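Local structure of phosphotriesterase homology protein (Escherichia coli, 1BF6) at residues 259-264 with 280-285. The protein hydrolyses phosphorylated glyceryl acetates and aromatic acetates and propionates, and binds two zinc ions per subunit. Sequence-based numbering, arbitrary orientation.
Sequences YLLTTF and VMLREN
No flat group takes part where Leu260 and Leu261 meet Leu282; the Tyr259 ring lies on the far side of its helix, where Thr263 CB sits 3.7 Å over one face, nearer the ring's border than its centre. The contact itself is three leucines, aliphatic throughout. Leu282 divides its two methyl groups between two partners: its CD2 meets CD2 of Leu260 at 3.9 Å, while its CD1 meets CD2 of Leu261 at 3.7 Å. Each pair passes alongside, the side chains pointing opposite ways. Leu260 starts toward the other helix, and its chi1 of 179°, with CG anti to the backbone N, brings CD2 to Leu282. In Leu261 CG lies anti to the carbonyl carbon (chi1 -61°); CD1 takes the extended position and the other branch, CD2, turns in to Leu282. In this TIM-barrel hydrolase of the phosphotriesterase family, helix 259-270 and helix 275-289 follow strand 237-239, and the leucines join them on the outer side of the barrel wall: Leu260 also touches Leu9, and Leu282 touches Tyr7 and Leu239. The backbones remain well apart, with CA of Leu261 and CA of Leu282 10.3 Å from each other. Next to Leu282 in the chain, Arg283 belongs to the beta-D-glucose site, as does nearby Asp279.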
ATOM      1  N   TYR A 259     -15.205  -4.903   1.550  1.00  8.35           N
ATOM      2  CA  TYR A 259     -15.847  -4.959   0.239  1.00  7.58           C
ATOM      3  C   TYR A 259     -15.034  -5.930  -0.618  1.00  9.33           C
ATOM      4  O   TYR A 259     -15.569  -6.603  -1.495  1.00  8.17           O
ATOM      5  CB  TYR A 259     -15.838  -3.572  -0.413  1.00  7.04           C
ATOM      6  CG  TYR A 259     -16.358  -3.525  -1.820  1.00  6.78           C
ATOM      7  CD1 TYR A 259     -15.513  -3.722  -2.917  1.00  8.42           C
ATOM      8  CD2 TYR A 259     -17.696  -3.230  -2.068  1.00  9.33           C
ATOM      9  CE1 TYR A 259     -15.994  -3.620  -4.226  1.00  9.97           C
ATOM     10  CE2 TYR A 259     -18.182  -3.121  -3.365  1.00 10.95           C
ATOM     11  CZ  TYR A 259     -17.331  -3.317  -4.433  1.00 12.11           C
ATOM     12  OH  TYR A 259     -17.831  -3.204  -5.704  1.00 17.20           O
ATOM     13  N   LEU A 260     -13.730  -5.987  -0.355  1.00  8.70           N
ATOM     14  CA  LEU A 260     -12.839  -6.874  -1.092  1.00  8.94           C
ATOM     15  C   LEU A 260     -13.317  -8.319  -0.973  1.00  7.45           C
ATOM     16  O   LEU A 260     -13.330  -9.056  -1.956  1.00  8.25           O
ATOM     17  CB  LEU A 260     -11.412  -6.769  -0.526  1.00 10.05           C
ATOM     18  CG  LEU A 260     -10.333  -7.652  -1.158  1.00 11.59           C
ATOM     19  CD1 LEU A 260     -10.096  -7.247  -2.596  1.00 13.84           C
ATOM     20  CD2 LEU A 260      -9.036  -7.538  -0.356  1.00 14.29           C
ATOM     21  N   LEU A 261     -13.746  -8.696   0.227  1.00  8.40           N
ATOM     22  CA  LEU A 261     -14.182 -10.068   0.490  1.00 11.16           C
ATOM     23  C   LEU A 261     -15.680 -10.332   0.320  1.00 12.11           C
ATOM     24  O   LEU A 261     -16.082 -11.435  -0.066  1.00 10.60           O
ATOM     25  CB  LEU A 261     -13.700 -10.489   1.885  1.00 11.49           C
ATOM     26  CG  LEU A 261     -12.161 -10.468   2.001  1.00 12.09           C
ATOM     27  CD1 LEU A 261     -11.704 -10.549   3.433  1.00 10.75           C
ATOM     28  CD2 LEU A 261     -11.557 -11.589   1.163  1.00 13.53           C
ATOM     29  N   THR A 262     -16.502  -9.321   0.589  1.00 11.54           N
ATOM     30  CA  THR A 262     -17.954  -9.473   0.469  1.00 10.76           C
ATOM     31  C   THR A 262     -18.424  -9.295  -0.966  1.00 10.46           C
ATOM     32  O   THR A 262     -19.440  -9.874  -1.365  1.00 10.92           O
ATOM     33  CB  THR A 262     -18.721  -8.458   1.349  1.00 10.77           C
ATOM     34  OG1 THR A 262     -18.471  -7.127   0.875  1.00  9.25           O
ATOM     35  CG2 THR A 262     -18.305  -8.575   2.809  1.00 12.63           C
ATOM     36  N   THR A 263     -17.651  -8.560  -1.766  1.00  7.85           N
ATOM     37  CA  THR A 263     -18.043  -8.288  -3.139  1.00  6.69           C
ATOM     38  C   THR A 263     -17.049  -8.584  -4.259  1.00  6.84           C
ATOM     39  O   THR A 263     -17.386  -9.300  -5.195  1.00  7.41           O
ATOM     40  CB  THR A 263     -18.520  -6.808  -3.273  1.00  6.60           C
ATOM     41  OG1 THR A 263     -19.510  -6.533  -2.278  1.00  9.00           O
ATOM     42  CG2 THR A 263     -19.070  -6.527  -4.646  1.00  8.07           C
ATOM     43  N   PHE A 264     -15.832  -8.038  -4.181  1.00  4.98           N
ATOM     44  CA  PHE A 264     -14.866  -8.238  -5.255  1.00  4.75           C
ATOM     45  C   PHE A 264     -14.388  -9.679  -5.451  1.00  4.21           C
ATOM     46  O   PHE A 264     -14.429 -10.185  -6.569  1.00  6.26           O
ATOM     47  CB  PHE A 264     -13.657  -7.309  -5.094  1.00  3.58           C
ATOM     48  CG  PHE A 264     -12.743  -7.308  -6.294  1.00  5.06           C
ATOM     49  CD1 PHE A 264     -13.069  -6.585  -7.434  1.00  5.93           C
ATOM     50  CD2 PHE A 264     -11.559  -8.057  -6.294  1.00  6.53           C
ATOM     51  CE1 PHE A 264     -12.239  -6.601  -8.560  1.00  7.39           C
ATOM     52  CE2 PHE A 264     -10.731  -8.072  -7.414  1.00  8.06           C
ATOM     53  CZ  PHE A 264     -11.072  -7.347  -8.544  1.00  8.78           C
ATOM     54  N   VAL A 280      -3.383 -17.325  -2.963  1.00  9.68           N
ATOM     55  CA  VAL A 280      -2.014 -17.011  -3.367  1.00 11.75           C
ATOM     56  C   VAL A 280      -1.830 -15.488  -3.227  1.00 13.71           C
ATOM     57  O   VAL A 280      -0.862 -15.021  -2.608  1.00 13.24           O
ATOM     58  CB  VAL A 280      -1.730 -17.443  -4.822  1.00 11.08           C
ATOM     59  CG1 VAL A 280      -0.447 -16.800  -5.338  1.00 12.55           C
ATOM     60  CG2 VAL A 280      -1.586 -18.952  -4.893  1.00 11.24           C
ATOM     61  N   MET A 281      -2.796 -14.724  -3.742  1.00 11.01           N
ATOM     62  CA  MET A 281      -2.714 -13.266  -3.681  1.00 10.35           C
ATOM     63  C   MET A 281      -2.941 -12.688  -2.290  1.00  9.55           C
ATOM     64  O   MET A 281      -2.184 -11.817  -1.853  1.00  9.55           O
ATOM     65  CB  MET A 281      -3.682 -12.627  -4.684  1.00  7.43           C
ATOM     66  CG  MET A 281      -3.461 -13.053  -6.137  1.00  7.88           C
ATOM     67  SD  MET A 281      -4.675 -12.339  -7.277  1.00 10.83           S
ATOM     68  CE  MET A 281      -6.075 -13.439  -7.036  1.00  9.56           C
ATOM     69  N   LEU A 282      -3.939 -13.203  -1.568  1.00  5.99           N
ATOM     70  CA  LEU A 282      -4.267 -12.695  -0.235  1.00  6.77           C
ATOM     71  C   LEU A 282      -3.487 -13.210   0.968  1.00  8.28           C
ATOM     72  O   LEU A 282      -3.399 -12.520   1.982  1.00  8.78           O
ATOM     73  CB  LEU A 282      -5.769 -12.851   0.046  1.00  9.08           C
ATOM     74  CG  LEU A 282      -6.748 -11.987  -0.755  1.00 11.51           C
ATOM     75  CD1 LEU A 282      -8.186 -12.315  -0.308  1.00 11.92           C
ATOM     76  CD2 LEU A 282      -6.444 -10.501  -0.527  1.00 12.01           C
ATOM     77  N   ARG A 283      -2.956 -14.429   0.886  1.00 10.05           N
ATOM     78  CA  ARG A 283      -2.222 -14.987   2.014  1.00 10.68           C
ATOM     79  C   ARG A 283      -0.767 -15.333   1.711  1.00 10.11           C
ATOM     80  O   ARG A 283       0.133 -14.876   2.415  1.00  9.44           O
ATOM     81  CB  ARG A 283      -2.942 -16.228   2.576  1.00 12.69           C
ATOM     82  CG  ARG A 283      -2.249 -16.878   3.784  1.00 16.37           C
ATOM     83  CD  ARG A 283      -2.681 -18.334   3.979  1.00 22.56           C
ATOM     84  NE  ARG A 283      -4.121 -18.423   4.204  1.00 29.93           N
ATOM     85  CZ  ARG A 283      -4.955 -19.260   3.582  1.00 32.42           C
ATOM     86  NH1 ARG A 283      -4.513 -20.130   2.675  1.00 32.01           N
ATOM     87  NH2 ARG A 283      -6.259 -19.178   3.830  1.00 33.38           N
ATOM     88  N   GLU A 284      -0.536 -16.131   0.670  1.00 10.46           N
ATOM     89  CA  GLU A 284       0.820 -16.560   0.339  1.00 12.45           C
ATOM     90  C   GLU A 284       1.764 -15.412   0.014  1.00 11.70           C
ATOM     91  O   GLU A 284       2.779 -15.223   0.693  1.00 10.93           O
ATOM     92  CB  GLU A 284       0.810 -17.565  -0.806  1.00 16.91           C
ATOM     93  CG  GLU A 284       0.064 -18.850  -0.483  1.00 25.28           C
ATOM     94  CD  GLU A 284       0.346 -19.968  -1.483  1.00 31.97           C
ATOM     95  OE1 GLU A 284       1.356 -19.883  -2.227  1.00 34.19           O
ATOM     96  OE2 GLU A 284      -0.441 -20.943  -1.514  1.00 35.14           O
ATOM     97  N   ASN A 285       1.408 -14.634  -0.997  1.00 10.03           N
ATOM     98  CA  ASN A 285       2.228 -13.500  -1.418  1.00 10.66           C
ATOM     99  C   ASN A 285       2.621 -12.540  -0.291  1.00  9.98           C
ATOM    100  O   ASN A 285       3.801 -12.261  -0.111  1.00  9.57           O
ATOM    101  CB  ASN A 285       1.574 -12.743  -2.591  1.00 10.48           C
ATOM    102  CG  ASN A 285       1.602 -13.533  -3.885  1.00  9.30           C
ATOM    103  OD1 ASN A 285       2.184 -14.615  -3.958  1.00 11.44           O
ATOM    104  ND2 ASN A 285       0.974 -12.993  -4.915  1.00  8.10           N
TER